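Local coordinates for Alr3699 protein (Nostoc sp., PDB 4XSO) that is of unknown function but belongs to the glycosyltransferases of the GT-B clan, built from two Rossmann-like domains facing each other across a cleft, at residues A[82-85]-A[86-89]; A[230-233]-A[234-237]; A[294-298]-A[299-303]; A[337-340]-A[341-345]; A[371-374]-A[375-379]. All coordinates share one frame; numbering follows the deposited sequence.

Contact 1: A[82-85]-A[86-89]; sequences QLAP and LVAK
A84, in the N-cap position of helix 85-95, meets V87 and A88 one turn on, and P85 meets K89 in the same way. Two backbone bonds close this first turn: A88 N reaches A84 O at 2.9 Å, nearly along the C=O axis, and K89 N reaches P85 O at 2.8 Å, tilted 26° from the carbonyl plane. A84, P85, L86 and V87 form its buried side. There the methyls meet at ordinary packing distance: A84 CB is 4.0 Å from V87 CB, and V87 CG2 is the branch turned to the alanine. P85, which has no N-H to offer, sits well in a first turn, where the helix supplies no acceptor for one; the N-H of L86 is taken up by N62 OD1. A88 and K89 make the side partly open to solvent, yet K89 is held close to the turn. Its CG lies 3.1 Å from P85 O, because chi1 of -73° leaves CG beside the backbone N. Beyond CG the chain runs out extended and carries NZ to the carbonyl oxygens of T61 and Q63, which hold its charged end. So placed, the turn joins helix 85-95 to the loop after strand 57-59: K89 packs on F60 and P85 on N62, while L86 touches both F41, just beyond strand 36-40, and L83 of the second subunit.

Contact 2: A[230-233]-A[234-237]; sequences QCPP and QVTA
P232 and V235 are the ends of a type I beta turn, P232 to V235, and one backbone bond closes it. V235 N donates to P232 O at 3.0 Å with an N-H...O angle of 156°, but it comes from above the carbonyl plane, 45° out of it, and so not onto a lone pair. Apolar contacts lie on the inner side of the turn. C231 CB is 3.8 Å from V235 CG2, and the same methyl stands 4.2 Å from CD of P232. C231 and V235 are buried here, where the loop after helix 221-228 drops into strand 235-240, the end of a beta-alpha-beta crossover that starts from the neighbouring parallel strand 207-212 in the C-terminal Rossmann-like domain. V235 continues the packing inward, onto L228 of the crossover helix and I347 of helix 336-348. A third kind of contact, polar against apolar, lies on the more open outer side. Q234 has CG in the crowded position between its backbone N and carbonyl carbon, chi1 78°, and bends again at chi2, so the amide folds back over the prolines. Its OE1 ends 3.2 Å from P232 CB and 3.7 Å from P233 CD, while NE2 stays 4.0 Å from P232 CG. R266 NH2 bridges the strand and the loop before the turn, bonding V235 O and, weakly, C231 O.

Contact 3: A[294-298]-A[299-303]; sequences EPFGR and VIVEA
F296 and V301 make the side-chain contact here: F296 CZ lies 3.6 Å from V301 CG2 and CE1 3.8 Å from the same methyl, the two side chains crossing at about a right angle. F296 has CG anti to its own N, chi1 -175°, which brings the ring round to the first turn of helix 298-305. Round that pair runs the backbone. G297 O, at the N-cap, accepts two weak hydrogen bonds, from I300 N at 3.1 Å with a bent geometry and from V301 N at 3.3 Å. The next bond is firmer: E302 N to R298 O, 2.8 Å and nearly end-on to the carbonyl. E302 also lays its CG 3.3 Å from R298 O, and its OE1 stays 3.7 Å from R298 O, while OE2 is bonded to Y187 OH. The carboxylate does not pair with R298, whose NH2 remains 4.6 Å from E302 OE2. R298 bends at chi3, leans on N180 and F182, and has a glycerol close to its side chain. Further out, L321 of helix 318-321 covers F296, I300 and V301, and M280 of helix 276-282 covers V299 and E302. At the start of the segment, E294 is fixed by H288 NE2 on OE1 and by S290 OG on OE2. P295 O accepts from S158 OG, which ties the loop to the N-terminal half of the chain. E294 and E302, with seven residues between them, match the E-X7-E pattern known in this GT-B glycosyltransferase family, which in relatives lines the cleft between the two domains.

Contact 4: A[337-340]-A[341-345]; sequences QELA and NIINT
Q337 and N341 turn their amides toward each other on the exposed face of helix 336-348, the side chains running at a slant and the two amide planes 44° apart. Q337 NE2 points at N341 OD1 across 3.3 Å, a weak bond although fairly straight. Q337 gets there by bending at chi2 (75°), which swings its amide forward along the helix; its OE1 faces the other way, to Q230 NE2. N341 hangs over the carbonyl of Q337, its CG 3.2 Å from Q337 O, while N341 N bonds that same oxygen at 3.0 Å. On the buried face the contact is apolar: L339 and I343 lie one turn apart, CG of the first 4.4 Å from CD1 of the second, a loose approach, and I343 CG1 rests 3.3 Å from L339 O. I342 and L339 share V311 of strand 310-313, and E338 leans away to T332 OG1. Between these faces A340 O receives N344 N at 2.8 Å, almost straight. One turn on from N341, T345 N and OG1 both reach N341 O, from opposite faces of the carbonyl plane, OG1 at 2.9 Å. The i to i+4 backbone bonds, four across these segments, hold the turn. The one amide-to-amide bond, long and on the surface, probably adds little to it, and Q337 seems rather more committed to Q230 in the facing loop.

Contact 5: A[371-374]-A[375-379]; sequences VTIN and QQIAE
V371-N374 and Q375-E379 are successive turns of one alpha helix, 370-382, the last of the chain, and their contact is the ordinary i to i+4 kind. Four backbone bonds join them in step; I377 N to I373 O, at 3.0 Å, is the straightest, and A378 N to N374 O closes the set at 2.9 Å. The side chains add a mixed layer. Q375 keeps CG beside its own N, chi1 -63°, and the extended chain passes over V371 O, CG only 3.0 Å away, so that NE2 comes to 4.0 Å from V371 CG1. Q376 does much the same one residue on: its NE2 lies 3.6 Å from the methyl T372 CG2, and OE1 is 3.7 Å from I373 CD1, so both ends of this amide meet carbon. On the buried stripe I373 CG2 faces I377 CD1 at 4.2 Å. V371 and Q375 lie on the exposed face. As is usual in GT-B folds, the last helix crosses back onto the N-terminal domain: Q376 and I377 rest on I178, just past strand 175-177, while N374 meets P31 and A378 meets Y32, in the loop between helix 20-29 and strand 36-40.

Overall arrangement
Four of the five contacts are turns within or at the start of a helix; contact 2 is a beta turn leading into a strand. Contacts 2 and 4 touch: C231 SG packs on I343 CG2, so the crossover loop and helix 336-348 lie side by side in the C-terminal domain. Contact 3 is nearest the middle of the chain, its centre about 6 Å from the chain's centre, and the carboxylates of E294 and E302 both have bonds to residues outside the segments. Contact 1, about 57 Å from contact 2 between centres, is buried partly by the second subunit. Contacts 4 and 5 both pair a surface of amides with an apolar inner stripe, on different domains.

Contact 1: A[82-85]-A[86-89]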
loop_
_atom_site.group_PDB
_atom_site.type_symbol
_atom_site.label_atom_id
_atom_site.label_comp_id
_atom_site.label_asym_id
_atom_site.label_seq_id
_atom_site.Cartn_x
_atom_site.Cartn_y
_atom_site.Cartn_z
ATOM N N GLN A 82 -8.417 -3.541 7.089
ATOM C CA GLN A 82 -9.664 -3.260 6.293
ATOM C C GLN A 82 -9.481 -2.239 5.152
ATOM O O GLN A 82 -10.133 -2.343 4.114
ATOM C CB GLN A 82 -10.843 -2.812 7.163
ATOM C CG GLN A 82 -10.627 -1.502 7.919
ATOM C CD GLN A 82 -10.014 -1.682 9.296
ATOM O OE1 GLN A 82 -9.745 -2.801 9.747
ATOM N NE2 GLN A 82 -9.791 -0.568 9.974
ATOM N N LEU A 83 -8.541 -1.313 5.299
ATOM C CA LEU A 83 -8.135 -0.453 4.166
ATOM C C LEU A 83 -7.583 -1.222 2.917
ATOM O O LEU A 83 -7.854 -0.854 1.754
ATOM C CB LEU A 83 -7.099 0.585 4.626
ATOM C CG LEU A 83 -7.393 1.427 5.897
ATOM C CD1 LEU A 83 -6.221 2.344 6.237
ATOM C CD2 LEU A 83 -8.643 2.258 5.764
ATOM N N ALA A 84 -6.783 -2.265 3.148
ATOM C CA ALA A 84 -6.130 -2.991 2.033
ATOM C C ALA A 84 -5.748 -4.352 2.578
ATOM O O ALA A 84 -4.612 -4.527 3.032
ATOM C CB ALA A 84 -4.886 -2.240 1.552
ATOM N N PRO A 85 -6.719 -5.293 2.610
ATOM C CA PRO A 85 -6.530 -6.454 3.494
ATOM C C PRO A 85 -5.413 -7.415 2.989
ATOM O O PRO A 85 -4.719 -8.022 3.792
ATOM C CB PRO A 85 -7.942 -7.123 3.510
ATOM C CG PRO A 85 -8.872 -6.123 2.851
ATOM C CD PRO A 85 -8.005 -5.373 1.887
ATOM N N LEU A 86 -5.270 -7.528 1.685
ATOM C CA LEU A 86 -4.116 -8.202 1.084
ATOM C C LEU A 86 -2.809 -7.681 1.619
ATOM O O LEU A 86 -2.034 -8.449 2.233
ATOM C CB LEU A 86 -4.136 -8.139 -0.439
ATOM C CG LEU A 86 -3.375 -9.280 -1.168
ATOM C CD1 LEU A 86 -3.935 -9.512 -2.567
ATOM C CD2 LEU A 86 -1.889 -9.005 -1.233
ATOM N N VAL A 87 -2.568 -6.374 1.442
ATOM C CA VAL A 87 -1.370 -5.733 2.006
ATOM C C VAL A 87 -1.234 -5.956 3.520
ATOM O O VAL A 87 -0.206 -6.348 4.012
ATOM C CB VAL A 87 -1.380 -4.245 1.660
ATOM C CG1 VAL A 87 -0.191 -3.547 2.267
ATOM C CG2 VAL A 87 -1.419 -4.111 0.139
ATOM N N ALA A 88 -2.321 -5.796 4.242
ATOM C CA ALA A 88 -2.302 -5.934 5.671
ATOM C C ALA A 88 -1.957 -7.341 6.144
ATOM O O ALA A 88 -1.279 -7.518 7.150
ATOM C CB ALA A 88 -3.654 -5.543 6.222
ATOM N N LYS A 89 -2.468 -8.343 5.438
ATOM C CA LYS A 89 -2.040 -9.716 5.667
ATOM C C LYS A 89 -0.536 -9.965 5.428
ATOM O O LYS A 89 0.159 -10.630 6.257
ATOM C CB LYS A 89 -2.864 -10.626 4.757
ATOM C CG LYS A 89 -4.297 -10.780 5.209
ATOM C CD LYS A 89 -5.154 -11.240 4.033
ATOM C CE LYS A 89 -6.625 -11.422 4.397
ATOM N NZ LYS A 89 -7.417 -11.747 3.181
#

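Contact 2: A[230-233]-A[234-237]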
loop_
_atom_site.group_PDB
_atom_site.type_symbol
_atom_site.label_atom_id
_atom_site.label_comp_id
_atom_site.label_asym_id
_atom_site.label_seq_id
_atom_site.Cartn_x
_atom_site.Cartn_y
_atom_site.Cartn_z
ATOM N N GLN A 230 13.364 -26.807 -45.608
ATOM C CA GLN A 230 14.635 -26.584 -46.286
ATOM C C GLN A 230 15.725 -27.571 -45.921
ATOM O O GLN A 230 16.872 -27.309 -46.239
ATOM C CB GLN A 230 15.126 -25.162 -45.976
ATOM C CG GLN A 230 14.217 -24.095 -46.571
ATOM C CD GLN A 230 14.370 -24.102 -48.074
ATOM O OE1 GLN A 230 13.680 -24.842 -48.787
ATOM N NE2 GLN A 230 15.366 -23.366 -48.558
ATOM N N CYS A 231 15.361 -28.679 -45.262
ATOM C CA CYS A 231 16.272 -29.652 -44.695
ATOM C C CYS A 231 16.123 -30.971 -45.399
ATOM O O CYS A 231 15.047 -31.278 -45.886
ATOM C CB CYS A 231 15.948 -29.871 -43.193
ATOM S SG CYS A 231 16.562 -28.483 -42.242
ATOM N N PRO A 232 17.189 -31.781 -45.434
ATOM C CA PRO A 232 16.975 -33.062 -46.067
ATOM C C PRO A 232 15.888 -33.895 -45.415
ATOM O O PRO A 232 15.444 -33.628 -44.262
ATOM C CB PRO A 232 18.354 -33.761 -46.000
ATOM C CG PRO A 232 19.280 -32.850 -45.303
ATOM C CD PRO A 232 18.606 -31.513 -45.156
ATOM N N PRO A 233 15.447 -34.924 -46.140
ATOM C CA PRO A 233 14.256 -35.684 -45.718
ATOM C C PRO A 233 14.431 -36.532 -44.447
ATOM O O PRO A 233 13.454 -36.795 -43.788
ATOM C CB PRO A 233 13.929 -36.541 -46.941
ATOM C CG PRO A 233 15.192 -36.584 -47.762
ATOM C CD PRO A 233 15.968 -35.347 -47.460
ATOM N N GLN A 234 15.655 -36.914 -44.086
ATOM C CA GLN A 234 15.854 -37.623 -42.852
ATOM C C GLN A 234 15.718 -36.709 -41.599
ATOM O O GLN A 234 15.644 -37.235 -40.463
ATOM C CB GLN A 234 17.189 -38.391 -42.833
ATOM C CG GLN A 234 18.455 -37.575 -42.575
ATOM C CD GLN A 234 18.943 -36.893 -43.828
ATOM O OE1 GLN A 234 18.186 -36.743 -44.785
ATOM N NE2 GLN A 234 20.210 -36.477 -43.834
ATOM N N VAL A 235 15.599 -35.380 -41.808
ATOM C CA VAL A 235 15.376 -34.462 -40.709
ATOM C C VAL A 235 13.923 -34.444 -40.312
ATOM O O VAL A 235 13.034 -34.001 -41.089
ATOM C CB VAL A 235 15.833 -33.002 -41.011
ATOM C CG1 VAL A 235 15.605 -32.099 -39.787
ATOM C CG2 VAL A 235 17.294 -32.954 -41.433
ATOM N N THR A 236 13.680 -34.817 -39.046
ATOM C CA THR A 236 12.335 -34.691 -38.436
ATOM C C THR A 236 12.349 -33.863 -37.154
ATOM O O THR A 236 13.369 -33.785 -36.430
ATOM C CB THR A 236 11.735 -36.041 -38.021
ATOM O OG1 THR A 236 12.540 -36.591 -37.003
ATOM C CG2 THR A 236 11.700 -36.976 -39.114
ATOM N N ALA A 237 11.216 -33.221 -36.895
ATOM C CA ALA A 237 11.066 -32.378 -35.730
ATOM C C ALA A 237 10.134 -33.053 -34.697
ATOM O O ALA A 237 9.162 -33.686 -35.062
ATOM C CB ALA A 237 10.569 -31.018 -36.162
#

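Contact 3: A[294-298]-A[299-303]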
loop_
_atom_site.group_PDB
_atom_site.type_symbol
_atom_site.label_atom_id
_atom_site.label_comp_id
_atom_site.label_asym_id
_atom_site.label_seq_id
_atom_site.Cartn_x
_atom_site.Cartn_y
_atom_site.Cartn_z
ATOM N N GLU A 294 13.864 -13.329 -24.709
ATOM C CA GLU A 294 13.573 -13.946 -23.449
ATOM C C GLU A 294 14.690 -13.605 -22.440
ATOM O O GLU A 294 15.881 -13.427 -22.801
ATOM C CB GLU A 294 13.436 -15.479 -23.624
ATOM C CG GLU A 294 12.201 -15.896 -24.477
ATOM C CD GLU A 294 12.113 -17.393 -24.748
ATOM O OE1 GLU A 294 13.069 -18.140 -24.411
ATOM O OE2 GLU A 294 11.070 -17.843 -25.289
ATOM N N PRO A 295 14.315 -13.530 -21.153
ATOM C CA PRO A 295 15.293 -13.102 -20.148
ATOM C C PRO A 295 16.401 -14.125 -19.840
ATOM O O PRO A 295 17.508 -13.727 -19.608
ATOM C CB PRO A 295 14.443 -12.824 -18.910
ATOM C CG PRO A 295 13.149 -13.492 -19.143
ATOM C CD PRO A 295 12.950 -13.571 -20.623
ATOM N N PHE A 296 16.080 -15.406 -19.937
ATOM C CA PHE A 296 16.980 -16.522 -19.692
ATOM C C PHE A 296 16.348 -17.806 -20.301
ATOM O O PHE A 296 15.312 -18.297 -19.824
ATOM C CB PHE A 296 17.028 -16.798 -18.183
ATOM C CG PHE A 296 18.018 -17.871 -17.795
ATOM C CD1 PHE A 296 17.689 -19.214 -17.829
ATOM C CD2 PHE A 296 19.323 -17.509 -17.380
ATOM C CE1 PHE A 296 18.627 -20.181 -17.436
ATOM C CE2 PHE A 296 20.248 -18.476 -16.989
ATOM C CZ PHE A 296 19.893 -19.800 -17.030
ATOM N N GLY A 297 16.906 -18.403 -21.300
ATOM C CA GLY A 297 16.203 -19.597 -21.811
ATOM C C GLY A 297 16.527 -20.858 -21.022
ATOM O O GLY A 297 17.612 -21.438 -21.245
ATOM N N ARG A 298 15.641 -21.301 -20.110
ATOM C CA ARG A 298 15.955 -22.519 -19.312
ATOM C C ARG A 298 16.267 -23.681 -20.270
ATOM O O ARG A 298 17.222 -24.444 -20.111
ATOM C CB ARG A 298 14.810 -22.879 -18.329
ATOM C CG ARG A 298 14.652 -21.852 -17.190
ATOM C CD ARG A 298 13.460 -22.128 -16.258
ATOM N NE ARG A 298 13.557 -23.413 -15.567
ATOM C CZ ARG A 298 14.343 -23.668 -14.510
ATOM N NH1 ARG A 298 15.048 -22.711 -13.910
ATOM N NH2 ARG A 298 14.396 -24.896 -14.003
ATOM N N VAL A 299 15.502 -23.779 -21.350
ATOM C CA VAL A 299 15.652 -24.886 -22.295
ATOM C C VAL A 299 17.019 -24.951 -22.962
ATOM O O VAL A 299 17.536 -26.037 -23.287
ATOM C CB VAL A 299 14.560 -24.792 -23.406
ATOM C CG1 VAL A 299 14.870 -25.684 -24.567
ATOM C CG2 VAL A 299 13.220 -25.179 -22.785
ATOM N N ILE A 300 17.588 -23.797 -23.191
ATOM C CA ILE A 300 18.877 -23.687 -23.825
ATOM C C ILE A 300 19.879 -24.285 -22.806
ATOM O O ILE A 300 20.633 -25.146 -23.126
ATOM C CB ILE A 300 19.220 -22.239 -24.113
ATOM C CG1 ILE A 300 18.233 -21.649 -25.145
ATOM C CG2 ILE A 300 20.660 -22.120 -24.596
ATOM C CD1 ILE A 300 18.415 -20.125 -25.326
ATOM N N VAL A 301 19.886 -23.805 -21.593
ATOM C CA VAL A 301 20.759 -24.436 -20.553
ATOM C C VAL A 301 20.515 -25.919 -20.356
ATOM O O VAL A 301 21.443 -26.686 -20.217
ATOM C CB VAL A 301 20.663 -23.698 -19.211
ATOM C CG1 VAL A 301 21.555 -24.389 -18.146
ATOM C CG2 VAL A 301 21.097 -22.275 -19.395
ATOM N N GLU A 302 19.269 -26.354 -20.404
ATOM C CA GLU A 302 18.968 -27.769 -20.209
ATOM C C GLU A 302 19.556 -28.615 -21.307
ATOM O O GLU A 302 20.154 -29.634 -21.046
ATOM C CB GLU A 302 17.468 -27.998 -20.058
ATOM C CG GLU A 302 17.062 -27.466 -18.699
ATOM C CD GLU A 302 15.592 -27.582 -18.410
ATOM O OE1 GLU A 302 14.795 -27.147 -19.268
ATOM O OE2 GLU A 302 15.271 -28.049 -17.291
ATOM N N ALA A 303 19.463 -28.107 -22.523
ATOM C CA ALA A 303 19.990 -28.805 -23.685
ATOM C C ALA A 303 21.511 -28.964 -23.590
ATOM O O ALA A 303 22.066 -30.024 -23.890
ATOM C CB ALA A 303 19.581 -28.030 -24.925
#

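Contact 4: A[337-340]-A[341-345]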
loop_
_atom_site.group_PDB
_atom_site.type_symbol
_atom_site.label_atom_id
_atom_site.label_comp_id
_atom_site.label_asym_id
_atom_site.label_seq_id
_atom_site.Cartn_x
_atom_site.Cartn_y
_atom_site.Cartn_z
ATOM N N GLN A 337 15.698 -19.592 -42.719
ATOM C CA GLN A 337 16.758 -20.126 -43.569
ATOM C C GLN A 337 18.087 -20.232 -42.811
ATOM O O GLN A 337 18.884 -21.153 -43.040
ATOM C CB GLN A 337 16.940 -19.339 -44.885
ATOM C CG GLN A 337 18.060 -19.951 -45.746
ATOM C CD GLN A 337 17.636 -21.247 -46.427
ATOM O OE1 GLN A 337 16.621 -21.263 -47.120
ATOM N NE2 GLN A 337 18.414 -22.347 -46.237
ATOM N N GLU A 338 18.347 -19.288 -41.932
ATOM C CA GLU A 338 19.553 -19.335 -41.121
ATOM C C GLU A 338 19.486 -20.566 -40.175
ATOM O O GLU A 338 20.501 -21.305 -39.974
ATOM C CB GLU A 338 19.703 -18.013 -40.397
ATOM C CG GLU A 338 20.997 -17.817 -39.632
ATOM C CD GLU A 338 21.083 -16.432 -38.977
ATOM O OE1 GLU A 338 20.236 -15.521 -39.241
ATOM O OE2 GLU A 338 22.027 -16.257 -38.202
ATOM N N LEU A 339 18.287 -20.849 -39.675
ATOM C CA LEU A 339 18.095 -22.038 -38.791
ATOM C C LEU A 339 18.371 -23.310 -39.595
ATOM O O LEU A 339 19.019 -24.235 -39.113
ATOM C CB LEU A 339 16.670 -22.035 -38.200
ATOM C CG LEU A 339 16.217 -23.287 -37.439
ATOM C CD1 LEU A 339 17.212 -23.624 -36.313
ATOM C CD2 LEU A 339 14.828 -23.035 -36.881
ATOM N N ALA A 340 17.940 -23.343 -40.867
ATOM C CA ALA A 340 18.139 -24.536 -41.696
ATOM C C ALA A 340 19.612 -24.732 -41.998
ATOM O O ALA A 340 20.148 -25.878 -42.039
ATOM C CB ALA A 340 17.340 -24.460 -42.993
ATOM N N ASN A 341 20.295 -23.636 -42.220
ATOM C CA ASN A 341 21.719 -23.715 -42.463
ATOM C C ASN A 341 22.454 -24.342 -41.282
ATOM O O ASN A 341 23.354 -25.187 -41.470
ATOM C CB ASN A 341 22.287 -22.330 -42.676
ATOM C CG ASN A 341 21.908 -21.736 -44.023
ATOM O OD1 ASN A 341 21.461 -22.413 -44.941
ATOM N ND2 ASN A 341 22.158 -20.472 -44.155
ATOM N N ILE A 342 22.057 -23.970 -40.063
ATOM C CA ILE A 342 22.629 -24.628 -38.873
ATOM C C ILE A 342 22.335 -26.082 -38.858
ATOM O O ILE A 342 23.205 -26.912 -38.559
ATOM C CB ILE A 342 22.113 -23.988 -37.561
ATOM C CG1 ILE A 342 22.619 -22.554 -37.447
ATOM C CG2 ILE A 342 22.575 -24.792 -36.350
ATOM C CD1 ILE A 342 24.140 -22.411 -37.706
ATOM N N ILE A 343 21.082 -26.428 -39.117
ATOM C CA ILE A 343 20.680 -27.859 -39.058
ATOM C C ILE A 343 21.516 -28.671 -40.059
ATOM O O ILE A 343 22.093 -29.712 -39.739
ATOM C CB ILE A 343 19.182 -28.025 -39.391
ATOM C CG1 ILE A 343 18.353 -27.406 -38.278
ATOM C CG2 ILE A 343 18.847 -29.484 -39.595
ATOM C CD1 ILE A 343 16.851 -27.442 -38.569
ATOM N N ASN A 344 21.622 -28.142 -41.271
ATOM C CA ASN A 344 22.450 -28.750 -42.290
ATOM C C ASN A 344 23.954 -28.820 -41.899
ATOM O O ASN A 344 24.622 -29.804 -42.194
ATOM C CB ASN A 344 22.253 -28.025 -43.621
ATOM C CG ASN A 344 21.006 -28.500 -44.363
ATOM O OD1 ASN A 344 20.828 -29.682 -44.575
ATOM N ND2 ASN A 344 20.144 -27.589 -44.750
ATOM N N THR A 345 24.473 -27.782 -41.241
ATOM C CA THR A 345 25.826 -27.820 -40.757
ATOM C C THR A 345 25.992 -28.945 -39.777
ATOM O O THR A 345 27.021 -29.615 -39.798
ATOM C CB THR A 345 26.175 -26.534 -40.043
ATOM O OG1 THR A 345 26.236 -25.510 -41.027
ATOM C CG2 THR A 345 27.493 -26.646 -39.326
#

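Contact 5: A[371-374]-A[375-379]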
loop_
_atom_site.group_PDB
_atom_site.type_symbol
_atom_site.label_atom_id
_atom_site.label_comp_id
_atom_site.label_asym_id
_atom_site.label_seq_id
_atom_site.Cartn_x
_atom_site.Cartn_y
_atom_site.Cartn_z
ATOM N N VAL A 371 24.319 -25.848 -7.213
ATOM C CA VAL A 371 25.156 -25.731 -6.011
ATOM C C VAL A 371 25.878 -24.424 -5.981
ATOM O O VAL A 371 25.826 -23.687 -4.990
ATOM C CB VAL A 371 26.168 -26.911 -5.833
ATOM C CG1 VAL A 371 27.039 -26.704 -4.597
ATOM C CG2 VAL A 371 25.414 -28.221 -5.737
ATOM N N THR A 372 26.413 -24.041 -7.111
ATOM C CA THR A 372 27.097 -22.790 -7.211
ATOM C C THR A 372 26.135 -21.612 -7.119
ATOM O O THR A 372 26.416 -20.631 -6.375
ATOM C CB THR A 372 27.847 -22.726 -8.552
ATOM O OG1 THR A 372 28.627 -23.920 -8.673
ATOM C CG2 THR A 372 28.684 -21.445 -8.693
ATOM N N ILE A 373 25.014 -21.710 -7.843
ATOM C CA ILE A 373 24.008 -20.641 -7.821
ATOM C C ILE A 373 23.510 -20.465 -6.406
ATOM O O ILE A 373 23.372 -19.341 -5.963
ATOM C CB ILE A 373 22.851 -20.937 -8.786
ATOM C CG1 ILE A 373 23.368 -20.924 -10.219
ATOM C CG2 ILE A 373 21.620 -20.095 -8.586
ATOM C CD1 ILE A 373 24.254 -19.791 -10.583
ATOM N N ASN A 374 23.160 -21.555 -5.714
ATOM C CA ASN A 374 22.662 -21.404 -4.320
ATOM C C ASN A 374 23.683 -20.759 -3.402
ATOM O O ASN A 374 23.292 -19.956 -2.553
ATOM C CB ASN A 374 22.232 -22.730 -3.709
ATOM C CG ASN A 374 20.920 -23.196 -4.212
ATOM O OD1 ASN A 374 20.104 -22.414 -4.786
ATOM N ND2 ASN A 374 20.683 -24.494 -4.028
ATOM N N GLN A 375 24.979 -21.040 -3.611
ATOM C CA GLN A 375 26.050 -20.376 -2.853
ATOM C C GLN A 375 26.046 -18.863 -3.132
ATOM O O GLN A 375 26.169 -18.037 -2.224
ATOM C CB GLN A 375 27.417 -20.918 -3.220
ATOM C CG GLN A 375 27.564 -22.388 -2.881
ATOM C CD GLN A 375 28.912 -23.040 -3.254
ATOM O OE1 GLN A 375 29.619 -22.630 -4.200
ATOM N NE2 GLN A 375 29.247 -24.102 -2.521
ATOM N N GLN A 376 25.929 -18.500 -4.392
ATOM C CA GLN A 376 25.877 -17.066 -4.743
ATOM C C GLN A 376 24.685 -16.365 -4.061
ATOM O O GLN A 376 24.800 -15.277 -3.469
ATOM C CB GLN A 376 25.751 -16.957 -6.261
ATOM C CG GLN A 376 27.040 -17.302 -6.925
ATOM C CD GLN A 376 26.901 -17.359 -8.426
ATOM O OE1 GLN A 376 25.903 -16.889 -9.027
ATOM N NE2 GLN A 376 27.898 -17.953 -9.056
ATOM N N ILE A 377 23.510 -16.973 -4.150
ATOM C CA ILE A 377 22.356 -16.409 -3.470
ATOM C C ILE A 377 22.608 -16.250 -1.943
ATOM O O ILE A 377 22.366 -15.180 -1.380
ATOM C CB ILE A 377 21.099 -17.264 -3.779
ATOM C CG1 ILE A 377 20.714 -17.112 -5.268
ATOM C CG2 ILE A 377 19.952 -16.861 -2.893
ATOM C CD1 ILE A 377 19.528 -17.947 -5.706
ATOM N N ALA A 378 23.087 -17.314 -1.291
ATOM C CA ALA A 378 23.341 -17.312 0.169
ATOM C C ALA A 378 24.372 -16.212 0.519
ATOM O O ALA A 378 24.154 -15.435 1.417
ATOM C CB ALA A 378 23.893 -18.660 0.613
ATOM N N GLU A 379 25.476 -16.134 -0.225
ATOM C CA GLU A 379 26.473 -15.078 0.004
ATOM C C GLU A 379 25.866 -13.728 -0.194
ATOM O O GLU A 379 26.065 -12.799 0.620
ATOM C CB GLU A 379 27.699 -15.233 -0.898
ATOM C CG GLU A 379 28.430 -16.515 -0.456
ATOM C CD GLU A 379 29.735 -16.866 -1.186
ATOM O OE1 GLU A 379 30.252 -16.065 -1.989
ATOM O OE2 GLU A 379 30.237 -17.997 -0.955
#